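Local coordinates for cytolethal distending toxin protein B (Haemophilus ducreyi, PDB 1SR4) that probably acts as the DNase I-like nuclease subunit of a three-chain bacterial genotoxin, damaging host DNA and so disturbing the cell cycle, at residues 23-26 with 27-31; 126-130 with 131-135; 150-153 with 154-158; 178-182 with 183-187; 238-241 with 242-245. All blocks are in the same frame, centred on the assembly; numbering follows the deposited sequence.

All five contacts are local, joining residues a few positions apart. Contacts 1 and 5 are buried, with centres 11 Å apart: helix 20-31 and the turns after strand 235-239 touch each other, and both meet the other toxin chains. Contact 2, also buried, is a hairpin held by four backbone bonds; its Val133 and Phe135 pack on helix 147-159, which holds contact 3. Contacts 3 and 4 are partly buried and far from contact 5, at about 31 and 23 Å between centres. In contact 3 hydroxyls bond to the helix backbone; in contact 4 a guanidinium meets an amide at a helix start. Contact 5 combines aliphatic packing, backbone turns and an arginine bonded to main-chain oxygens.

Contact 1. Residues 23-26 with 27-31; sequences WNIN and VRQLL
Trp23 and Arg28 meet through the backbone of helix 20-31, where a wider pi-type turn covers 23-26. The evidence is the bond from Arg28 N to Trp23 O, an i to i+5 link of 3.1 Å, while Val27 N makes no acceptable angle to the same carbonyl. Two residues further on, Leu30 N donates to Asn26 O at 3.0 Å, the i to i+4 spacing.

Trp23 and Val27 lie side by side and point the same way, with CE3 of Trp23 3.7 Å from CG1 of Val27. The valine has CG1 anti to its backbone N, and this branch approaches the indole obliquely. Trp23 NE1 is bonded to Ala45 O. On the partly exposed side, Arg28 bends at chi3 (74°) and brings NH1 to Asn24 OD1 at 2.9 Å, with 154° at the hydrogen. The oxygen sits at the guanidinium edge, in its plane, and the amide and guanidinium planes are 31° apart. A water accepts a hydrogen bond from Gln29 NE2 and can donate to Asn24 O, though other acceptors compete for its protons; a second lies between Asn26 ND2 and Gln29 OE1.

Asn26 is bonded to Thr249 OG1 through OD1 and to Gln247 O through ND2, Gln29 to Arg245 N through OE1 and to Ser246 OG through NE2. Arg28 packs on Pro99 of the protein C chain. The chemistry is divided around the helix: an apolar flank, Val27 and Leu30 on Trp10 and Leu40, faces the strands of this beta-alpha-beta unit, while the buried amides of Asn26 and Gln29 tie the helix to the 245-249 loop.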
# COMPACT_ATOMS: atom_id res chain seq x y z
N TRP B 23 -0.50 3.65 -8.55
CA TRP B 23 -0.31 4.91 -7.84
C TRP B 23 -1.61 5.27 -7.13
O TRP B 23 -1.60 5.73 -5.98
CB TRP B 23 0.03 6.06 -8.79
CG TRP B 23 1.44 6.12 -9.26
CD1 TRP B 23 1.95 5.54 -10.39
CD2 TRP B 23 2.51 6.84 -8.66
NE1 TRP B 23 3.28 5.85 -10.52
CE2 TRP B 23 3.65 6.65 -9.48
CE3 TRP B 23 2.62 7.64 -7.51
CZ2 TRP B 23 4.89 7.23 -9.18
CZ3 TRP B 23 3.86 8.22 -7.21
CH2 TRP B 23 4.97 8.01 -8.05
N ASN B 24 -2.74 5.07 -7.80
CA ASN B 24 -4.02 5.45 -7.21
C ASN B 24 -4.61 4.50 -6.20
O ASN B 24 -5.47 4.90 -5.42
CB ASN B 24 -5.01 5.78 -8.31
CG ASN B 24 -4.66 7.08 -9.01
OD1 ASN B 24 -4.61 8.14 -8.38
ND2 ASN B 24 -4.36 6.99 -10.30
N ILE B 25 -4.15 3.26 -6.20
CA ILE B 25 -4.62 2.30 -5.21
C ILE B 25 -3.64 2.32 -4.03
O ILE B 25 -3.96 2.84 -2.95
CB ILE B 25 -4.70 0.87 -5.80
CG1 ILE B 25 -5.80 0.83 -6.87
CG2 ILE B 25 -4.97 -0.17 -4.67
CD1 ILE B 25 -5.85 -0.48 -7.64
N ASN B 26 -2.43 1.81 -4.23
CA ASN B 26 -1.47 1.72 -3.13
C ASN B 26 -0.68 2.97 -2.71
O ASN B 26 -0.62 3.29 -1.51
CB ASN B 26 -0.49 0.58 -3.41
CG ASN B 26 -1.20 -0.75 -3.61
OD1 ASN B 26 -1.12 -1.35 -4.68
ND2 ASN B 26 -1.91 -1.20 -2.58
N VAL B 27 -0.06 3.68 -3.65
CA VAL B 27 0.69 4.86 -3.25
C VAL B 27 -0.21 5.85 -2.50
O VAL B 27 0.21 6.40 -1.49
CB VAL B 27 1.35 5.56 -4.44
CG1 VAL B 27 2.03 6.86 -3.98
CG2 VAL B 27 2.40 4.64 -5.05
N ARG B 28 -1.44 6.06 -2.95
CA ARG B 28 -2.34 6.97 -2.25
C ARG B 28 -2.57 6.51 -0.81
O ARG B 28 -2.57 7.31 0.11
CB ARG B 28 -3.69 7.08 -2.97
CG ARG B 28 -3.58 7.60 -4.40
CD ARG B 28 -4.96 7.68 -5.07
NE ARG B 28 -5.70 8.79 -4.54
CZ ARG B 28 -5.94 9.91 -5.19
NH1 ARG B 28 -5.52 10.08 -6.43
NH2 ARG B 28 -6.56 10.89 -4.57
N GLN B 29 -2.76 5.21 -0.61
CA GLN B 29 -2.98 4.72 0.75
C GLN B 29 -1.74 4.85 1.64
O GLN B 29 -1.87 5.07 2.85
CB GLN B 29 -3.49 3.26 0.69
CG GLN B 29 -4.94 3.17 0.17
CD GLN B 29 -5.42 1.74 -0.17
OE1 GLN B 29 -4.79 0.75 0.22
NE2 GLN B 29 -6.55 1.65 -0.89
N LEU B 30 -0.55 4.74 1.07
CA LEU B 30 0.67 4.85 1.87
C LEU B 30 0.87 6.27 2.40
O LEU B 30 1.53 6.49 3.42
CB LEU B 30 1.91 4.43 1.04
CG LEU B 30 1.89 2.99 0.50
CD1 LEU B 30 3.19 2.76 -0.27
CD2 LEU B 30 1.76 1.96 1.63
N LEU B 31 0.31 7.24 1.69
CA LEU B 31 0.46 8.65 2.08
C LEU B 31 -0.68 9.24 2.93
O LEU B 31 -0.54 10.32 3.47
CB LEU B 31 0.60 9.50 0.81
CG LEU B 31 1.80 9.21 -0.09
CD1 LEU B 31 1.57 9.74 -1.50
CD2 LEU B 31 3.05 9.82 0.53
O HOH W 1 -6.74 4.37 -2.66
O HOH W 2 -2.87 -0.74 -0.27

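Contact 2. Residues 126-130 with 131-135; sequences GIRIG and TDVFF
Phe135 and Gly126 pair across the hairpin with the ring of Phe135 lying obliquely against the glycine backbone, CD1 being 3.5 Å from Gly126 N. The other ring, Phe134, has the carbonyl oxygen of Ile127 at its edge, near the ring plane, 3.8 Å from CD2; CG1 of Ile129 comes obliquely at 4.5 Å from CE2. The guanidinium of Arg128 has the Gly130 carbonyl at its edge, and NH1 donates to Gly130 O at 2.9 Å with 163° at the hydrogen. A bend at chi3 (72°) turns the arginine back to the turn, while its NE forms a salt bridge with Glu108.

Four backbone bonds define the antiparallel ladder. Ile127 and Phe134 exchange two, from Phe134 N to Ile127 O at 2.8 Å and from Ile127 N to Phe134 O at 2.9 Å; Ile129 and Asp132 form the second hydrogen-bonded pair. Arg128 with Val133 is a non-hydrogen-bonded pair, its side chains crossing at 4.0 Å between CB of Arg128 and CG2 of Val133. The chain reverses through a type II' turn from Ile129 to Asp132, in which Gly130 takes a positive phi of 63°. A water donates hydrogen bonds to Ile129 O and Asp132 OD2, linking the ends of the turn.

Side chains alternate: Arg128, Val133 and Phe135 occupy one face, Ile127, Ile129, Asp132 and Phe134 the other. The first face packs on helix 147-159 through Val133 and Phe135, Phe134 meets Phe5 edge-to-face on the second, and the hairpin is flanked in its sheet by strands 108-112 and 171-175.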
# COMPACT_ATOMS: atom_id res chain seq x y z
N GLY B 126 18.22 11.47 -4.34
CA GLY B 126 17.73 11.91 -3.04
C GLY B 126 17.42 13.38 -2.88
O GLY B 126 17.77 14.22 -3.72
N ILE B 127 16.75 13.69 -1.78
CA ILE B 127 16.39 15.06 -1.49
C ILE B 127 16.75 15.41 -0.05
O ILE B 127 16.68 14.57 0.87
CB ILE B 127 14.88 15.33 -1.69
CG1 ILE B 127 14.07 14.40 -0.78
CG2 ILE B 127 14.51 15.17 -3.16
CD1 ILE B 127 12.57 14.66 -0.78
N ARG B 128 17.16 16.65 0.13
CA ARG B 128 17.49 17.14 1.44
C ARG B 128 16.37 18.05 1.92
O ARG B 128 15.83 18.86 1.15
CB ARG B 128 18.80 17.94 1.39
CG ARG B 128 19.11 18.66 2.69
CD ARG B 128 20.51 19.28 2.69
NE ARG B 128 20.68 20.45 1.82
CZ ARG B 128 20.16 21.66 2.05
NH1 ARG B 128 19.40 21.89 3.12
NH2 ARG B 128 20.44 22.66 1.22
N ILE B 129 15.99 17.89 3.18
CA ILE B 129 14.99 18.74 3.80
C ILE B 129 15.75 19.20 5.04
O ILE B 129 15.96 18.41 5.97
CB ILE B 129 13.72 17.99 4.29
CG1 ILE B 129 13.01 17.30 3.12
CG2 ILE B 129 12.77 18.98 4.96
CD1 ILE B 129 12.59 18.25 2.03
N GLY B 130 16.18 20.45 5.05
CA GLY B 130 16.93 20.94 6.19
C GLY B 130 18.24 20.18 6.33
O GLY B 130 19.03 20.13 5.39
N THR B 131 18.46 19.57 7.48
CA THR B 131 19.69 18.81 7.71
C THR B 131 19.56 17.29 7.54
O THR B 131 20.43 16.54 7.98
CB THR B 131 20.23 19.09 9.12
OG1 THR B 131 19.22 18.76 10.08
CG2 THR B 131 20.61 20.57 9.26
N ASP B 132 18.48 16.84 6.90
CA ASP B 132 18.27 15.41 6.68
C ASP B 132 18.16 15.14 5.17
O ASP B 132 17.44 15.85 4.45
CB ASP B 132 17.00 14.94 7.39
CG ASP B 132 17.01 15.26 8.87
OD1 ASP B 132 17.86 14.70 9.60
OD2 ASP B 132 16.18 16.09 9.28
N VAL B 133 18.85 14.10 4.71
CA VAL B 133 18.86 13.76 3.29
C VAL B 133 18.29 12.36 3.12
O VAL B 133 18.68 11.44 3.83
CB VAL B 133 20.29 13.82 2.73
CG1 VAL B 133 20.26 13.75 1.20
CG2 VAL B 133 20.96 15.12 3.19
N PHE B 134 17.38 12.22 2.16
CA PHE B 134 16.69 10.96 1.91
C PHE B 134 16.89 10.45 0.49
O PHE B 134 16.54 11.14 -0.46
CB PHE B 134 15.20 11.15 2.18
CG PHE B 134 14.89 11.69 3.56
CD1 PHE B 134 14.71 10.81 4.64
CD2 PHE B 134 14.77 13.06 3.78
CE1 PHE B 134 14.40 11.30 5.92
CE2 PHE B 134 14.46 13.56 5.05
CZ PHE B 134 14.28 12.68 6.12
N PHE B 135 17.42 9.24 0.34
CA PHE B 135 17.65 8.65 -0.98
C PHE B 135 16.77 7.43 -1.27
O PHE B 135 16.41 6.68 -0.37
CB PHE B 135 19.11 8.16 -1.11
CG PHE B 135 20.14 9.26 -1.12
CD1 PHE B 135 20.59 9.79 -2.32
CD2 PHE B 135 20.68 9.73 0.08
CE1 PHE B 135 21.57 10.78 -2.34
CE2 PHE B 135 21.66 10.72 0.08
CZ PHE B 135 22.11 11.24 -1.12
O HOH W 3 14.83 18.06 8.19

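Contact 3. Residues 150-153 with 154-158; sequences LIRN and IFTTF
Asn153 and Thr157 are joined by both backbone and side chain, and the hydrogen bonds of this segment of helix 147-159 fall into two kinds. The first is the regular i to i+4 series: Ile154 N to Leu150 O, Phe155 N to Ile151 O, Thr156 N to Arg152 O at 2.9 Å and 172°, and Thr157 N to Asn153 O at 3.0 Å. The second comes from threonine hydroxyls folding back onto the helix. Thr157 OG1 donates to Asn153 O at 2.7 Å, and Thr156 OG1 reaches the same oxygen at 3.0 Å from above the carbonyl plane. Asn153 O thus accepts from three donors. The two hydroxyls arrive by different torsions: in Thr156 OG1 lies between the backbone N and the carbonyl carbon (chi1 65°), in Thr157 it lies anti to the carbonyl carbon (chi1 -69°).

Apolar contact within the segment is slight: Leu150 CG lies 4.4 Å from Ile154 CD1, a loose contact. At Thr157 the methyl CG2 stands 3.8 Å above the plane of the Phe158 ring, over its centre.

The polar ends of Arg152 and Asn153 have partners beyond the helix: Arg152 forms a salt bridge through NH2 with Asp115, and Asn153 ND2 is bonded to His113 O.

Such a pattern is that of an amphipathic helix packed on a beta sheet, as in the DNase I-like fold. Leu150, Ile151, Ile154 and Phe158 touch strands 132-138 or 171-175, and Phe158 also meets Phe110 edge-to-face, while the partly exposed Asn153 and Thr157 border the sheet at Val112 of strand 108-112.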
# COMPACT_ATOMS: atom_id res chain seq x y z
N LEU B 150 27.90 2.12 -3.76
CA LEU B 150 26.87 3.16 -3.78
C LEU B 150 26.81 3.80 -2.37
O LEU B 150 26.85 5.02 -2.24
CB LEU B 150 25.50 2.59 -4.15
CG LEU B 150 24.36 3.60 -4.35
CD1 LEU B 150 24.74 4.57 -5.45
CD2 LEU B 150 23.07 2.86 -4.72
N ILE B 151 26.74 2.96 -1.34
CA ILE B 151 26.70 3.44 0.04
C ILE B 151 27.99 4.22 0.37
O ILE B 151 27.94 5.30 0.97
CB ILE B 151 26.56 2.25 1.04
CG1 ILE B 151 25.26 1.47 0.76
CG2 ILE B 151 26.58 2.75 2.49
CD1 ILE B 151 24.04 2.32 0.73
N ARG B 152 29.14 3.67 -0.01
CA ARG B 152 30.42 4.34 0.23
C ARG B 152 30.46 5.71 -0.44
O ARG B 152 30.90 6.69 0.17
CB ARG B 152 31.59 3.48 -0.27
CG ARG B 152 32.95 4.20 -0.21
CD ARG B 152 34.10 3.33 -0.70
NE ARG B 152 33.82 2.73 -2.01
CZ ARG B 152 33.62 3.43 -3.12
NH1 ARG B 152 33.69 4.75 -3.10
NH2 ARG B 152 33.35 2.80 -4.26
N ASN B 153 30.01 5.81 -1.69
CA ASN B 153 30.05 7.10 -2.37
C ASN B 153 29.11 8.10 -1.69
O ASN B 153 29.40 9.29 -1.63
CB ASN B 153 29.70 6.96 -3.85
CG ASN B 153 30.83 6.34 -4.66
OD1 ASN B 153 31.95 6.22 -4.17
ND2 ASN B 153 30.55 5.94 -5.89
N ILE B 154 27.97 7.62 -1.19
CA ILE B 154 27.04 8.51 -0.50
C ILE B 154 27.74 9.00 0.77
O ILE B 154 27.72 10.19 1.08
CB ILE B 154 25.72 7.78 -0.14
CG1 ILE B 154 24.91 7.52 -1.42
CG2 ILE B 154 24.91 8.62 0.86
CD1 ILE B 154 23.68 6.66 -1.21
N PHE B 155 28.38 8.08 1.48
CA PHE B 155 29.10 8.43 2.72
C PHE B 155 30.15 9.52 2.48
O PHE B 155 30.17 10.54 3.16
CB PHE B 155 29.79 7.18 3.29
CG PHE B 155 30.65 7.46 4.50
CD1 PHE B 155 30.07 7.70 5.74
CD2 PHE B 155 32.03 7.51 4.39
CE1 PHE B 155 30.86 7.97 6.86
CE2 PHE B 155 32.83 7.79 5.50
CZ PHE B 155 32.25 8.02 6.74
N THR B 156 31.04 9.29 1.51
CA THR B 156 32.10 10.25 1.22
C THR B 156 31.53 11.59 0.77
O THR B 156 32.15 12.63 0.96
CB THR B 156 33.05 9.73 0.14
OG1 THR B 156 32.34 9.59 -1.09
CG2 THR B 156 33.60 8.37 0.53
N THR B 157 30.35 11.55 0.15
CA THR B 157 29.69 12.77 -0.31
C THR B 157 29.41 13.72 0.84
O THR B 157 29.54 14.94 0.70
CB THR B 157 28.34 12.45 -0.99
OG1 THR B 157 28.57 11.77 -2.22
CG2 THR B 157 27.54 13.72 -1.24
N PHE B 158 29.03 13.17 1.99
CA PHE B 158 28.71 13.99 3.15
C PHE B 158 29.72 13.94 4.27
O PHE B 158 29.88 14.90 5.01
CB PHE B 158 27.35 13.55 3.72
CG PHE B 158 26.20 13.73 2.77
CD1 PHE B 158 25.69 14.99 2.52
CD2 PHE B 158 25.66 12.63 2.11
CE1 PHE B 158 24.65 15.16 1.61
CE2 PHE B 158 24.62 12.79 1.20
CZ PHE B 158 24.11 14.06 0.94

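Contact 4. Residues 178-182 with 183-187; sequences FNRAP and ANLEV
Arg180 grips Asn184 side-on at the start of helix 182-189, where Ala181 is the N-cap residue. Both NE and NH2 donate to one atom, Asn184 OD1, at 2.8 and 2.9 Å respectively. The oxygen stays in the guanidinium plane, at its edge, and the NE donor lies in the plane of the carbonyl, whereas NH2 is tilted from it. The guanidinium and amide planes are 53° apart and the two side chains cross at about a right angle. Two donors hold the oxygen in place, and the CG of Asn184, anti to the backbone N (chi1 171°), carries the amide back to the residues ahead of the helix.

Over one guanidinium face sits Leu185, with CD1 3.8 Å above the plane and offset toward the rim. Its other branch, CD2, reaches the Phe178 ring obliquely, 3.9 Å from CD1 of Phe178. One leucine thus links a cationic group and an aromatic one.

Beyond this shell the helix start is set by backbone bonds: Leu185 N to Ala181 O at 3.0 Å, with 161° at the hydrogen, and Glu186 N to Pro182 O at 2.9 Å. Pro182, in the first turn, has no N-H to place there. Phe178 stacks with Tyr217, whose hydroxyl is hydrogen-bonded to Arg180 O, and Phe178 also touches Ile151 of helix 147-159; these hold the loop against the sheet and the neighbouring helix. On the exposed side of the helix start, the methyl CB of Ala181 lies 4.2 Å from CB of Asn184.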
# COMPACT_ATOMS: atom_id res chain seq x y z
N PHE B 178 17.31 -3.15 -2.23
CA PHE B 178 18.72 -3.50 -2.24
C PHE B 178 19.01 -4.81 -2.94
O PHE B 178 20.16 -5.12 -3.25
CB PHE B 178 19.27 -3.54 -0.80
CG PHE B 178 19.49 -2.18 -0.22
CD1 PHE B 178 20.70 -1.53 -0.38
CD2 PHE B 178 18.47 -1.53 0.48
CE1 PHE B 178 20.91 -0.25 0.14
CE2 PHE B 178 18.67 -0.25 1.00
CZ PHE B 178 19.90 0.38 0.83
N ASN B 179 17.97 -5.60 -3.18
CA ASN B 179 18.12 -6.86 -3.87
C ASN B 179 19.11 -7.83 -3.24
O ASN B 179 19.76 -8.59 -3.95
CB ASN B 179 18.49 -6.61 -5.35
CG ASN B 179 17.26 -6.60 -6.25
OD1 ASN B 179 16.40 -7.46 -6.11
ND2 ASN B 179 17.18 -5.65 -7.18
N ARG B 180 19.22 -7.82 -1.92
CA ARG B 180 20.09 -8.75 -1.20
C ARG B 180 19.66 -8.69 0.25
O ARG B 180 19.08 -7.69 0.69
CB ARG B 180 21.57 -8.36 -1.34
CG ARG B 180 21.90 -6.96 -0.79
CD ARG B 180 23.19 -6.43 -1.38
NE ARG B 180 24.36 -7.15 -0.89
CZ ARG B 180 25.61 -6.82 -1.21
NH1 ARG B 180 25.84 -5.79 -2.01
NH2 ARG B 180 26.63 -7.51 -0.72
N ALA B 181 19.92 -9.75 1.01
CA ALA B 181 19.53 -9.79 2.40
C ALA B 181 20.26 -8.74 3.23
O ALA B 181 21.39 -8.36 2.93
CB ALA B 181 19.80 -11.18 2.96
N PRO B 182 19.61 -8.23 4.27
CA PRO B 182 20.25 -7.22 5.11
C PRO B 182 21.60 -7.70 5.68
O PRO B 182 22.58 -6.94 5.71
CB PRO B 182 19.22 -6.96 6.20
CG PRO B 182 17.92 -7.21 5.51
CD PRO B 182 18.19 -8.41 4.64
N ALA B 183 21.65 -8.95 6.13
CA ALA B 183 22.89 -9.49 6.70
C ALA B 183 23.97 -9.64 5.64
O ALA B 183 25.16 -9.48 5.93
CB ALA B 183 22.62 -10.86 7.35
N ASN B 184 23.57 -9.97 4.41
CA ASN B 184 24.54 -10.12 3.34
C ASN B 184 25.17 -8.75 3.05
O ASN B 184 26.38 -8.65 2.86
CB ASN B 184 23.84 -10.69 2.09
CG ASN B 184 24.73 -10.68 0.86
OD1 ASN B 184 24.92 -9.65 0.21
ND2 ASN B 184 25.26 -11.84 0.52
N LEU B 185 24.36 -7.70 3.05
CA LEU B 185 24.88 -6.35 2.82
C LEU B 185 25.76 -5.93 3.99
O LEU B 185 26.82 -5.35 3.80
CB LEU B 185 23.74 -5.34 2.67
CG LEU B 185 24.18 -3.88 2.51
CD1 LEU B 185 25.08 -3.74 1.28
CD2 LEU B 185 22.95 -2.98 2.39
N GLU B 186 25.29 -6.20 5.21
CA GLU B 186 26.03 -5.84 6.41
C GLU B 186 27.46 -6.41 6.39
O GLU B 186 28.42 -5.70 6.68
CB GLU B 186 25.27 -6.32 7.65
CG GLU B 186 26.00 -6.09 8.98
CD GLU B 186 25.25 -6.65 10.18
OE1 GLU B 186 24.78 -7.81 10.12
OE2 GLU B 186 25.14 -5.94 11.20
N VAL B 187 27.59 -7.68 6.02
CA VAL B 187 28.92 -8.30 5.99
C VAL B 187 29.81 -7.64 4.94
O VAL B 187 30.96 -7.29 5.23
CB VAL B 187 28.84 -9.81 5.67
CG1 VAL B 187 30.24 -10.41 5.67
CG2 VAL B 187 27.98 -10.51 6.71

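Contact 5. Residues 238-241 with 242-245; sequences SLML and NQLR
Met240 and Gln243 cross obliquely in a tight run of turns that ends strand 235-239, with Met240 itself at the centre of an inverse gamma turn. The methionine is extended, its CG anti to the backbone N, and its CG, SD and CE pass over CG of Gln243: CG of Met240 is 3.5 Å from CG of Gln243, and the terminal CE is 3.6 Å from that same carbon. Gln243 bends at chi2 (-56°), which turns its amide away to bond Ser32 O through NE2.

Leu241 and Leu244 form the apolar pair, also crossing obliquely. Leu241 CD2 and Leu244 CD1 meet at 3.8 Å, and Leu241 packs on Leu144 of the subunit A chain as well.

The backbone supports these pairings with i to i+3 bonds. Gln243 N donates to Met240 O at 3.3 Å and 163°, coming from above the carbonyl plane; the bond from Leu244 N to Leu241 O is weak. Met240 and Gln243 both touch Leu30, so the turns lie against helix 20-31.

Arg245 adds the charged element, its side chain doubling back on the turns. Its NH2 bonds to Ser58 O of subunit A, which makes this segment part of the assembly interface. NH1 serves two backbone oxygens from the guanidinium edge, Leu244 O at 3.1 Å and, more nearly straight at 171°, Asn242 O at 2.9 Å.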
# COMPACT_ATOMS: atom_id res chain seq x y z
N SER B 238 9.34 -1.86 9.38
CA SER B 238 8.18 -2.73 9.50
C SER B 238 7.43 -2.75 8.18
O SER B 238 7.45 -1.75 7.46
CB SER B 238 7.25 -2.18 10.59
OG SER B 238 6.07 -2.94 10.70
N LEU B 239 6.83 -3.88 7.80
CA LEU B 239 6.02 -3.87 6.58
C LEU B 239 4.96 -2.82 6.95
O LEU B 239 4.46 -2.81 8.07
CB LEU B 239 5.36 -5.23 6.34
CG LEU B 239 6.33 -6.41 6.12
CD1 LEU B 239 5.57 -7.68 5.80
CD2 LEU B 239 7.29 -6.05 4.97
N MET B 240 4.63 -1.92 6.02
CA MET B 240 3.65 -0.86 6.31
C MET B 240 2.20 -1.33 6.12
O MET B 240 1.41 -0.70 5.41
CB MET B 240 3.91 0.36 5.42
CG MET B 240 3.15 1.62 5.86
SD MET B 240 3.78 3.02 4.95
CE MET B 240 3.53 4.35 6.12
N LEU B 241 1.85 -2.42 6.79
CA LEU B 241 0.53 -3.00 6.64
C LEU B 241 -0.59 -2.19 7.24
O LEU B 241 -1.75 -2.36 6.87
CB LEU B 241 0.53 -4.42 7.21
CG LEU B 241 1.62 -5.34 6.66
CD1 LEU B 241 1.57 -6.67 7.40
CD2 LEU B 241 1.44 -5.55 5.16
N ASN B 242 -0.27 -1.29 8.17
CA ASN B 242 -1.30 -0.46 8.79
C ASN B 242 -1.92 0.55 7.81
O ASN B 242 -2.96 1.14 8.09
CB ASN B 242 -0.71 0.26 10.01
CG ASN B 242 0.52 1.06 9.68
OD1 ASN B 242 1.48 0.56 9.10
ND2 ASN B 242 0.51 2.33 10.07
N GLN B 243 -1.29 0.71 6.65
CA GLN B 243 -1.79 1.65 5.65
C GLN B 243 -2.69 1.03 4.56
O GLN B 243 -3.45 1.75 3.90
CB GLN B 243 -0.62 2.37 4.98
CG GLN B 243 0.12 3.36 5.86
CD GLN B 243 -0.78 4.44 6.45
OE1 GLN B 243 -1.18 4.35 7.61
NE2 GLN B 243 -1.10 5.46 5.65
N LEU B 244 -2.63 -0.29 4.42
CA LEU B 244 -3.39 -0.98 3.37
C LEU B 244 -4.90 -1.15 3.57
O LEU B 244 -5.36 -1.44 4.67
CB LEU B 244 -2.75 -2.36 3.11
CG LEU B 244 -1.22 -2.34 2.99
CD1 LEU B 244 -0.71 -3.73 2.65
CD2 LEU B 244 -0.78 -1.36 1.90
N ARG B 245 -5.64 -0.97 2.48
CA ARG B 245 -7.10 -1.12 2.46
C ARG B 245 -7.43 -1.87 1.16
O ARG B 245 -8.59 -2.00 0.79
CB ARG B 245 -7.78 0.24 2.43
CG ARG B 245 -7.26 1.26 3.45
CD ARG B 245 -7.68 0.91 4.86
NE ARG B 245 -7.35 1.99 5.81
CZ ARG B 245 -6.28 1.99 6.60
NH1 ARG B 245 -5.41 0.97 6.56
NH2 ARG B 245 -6.07 3.00 7.43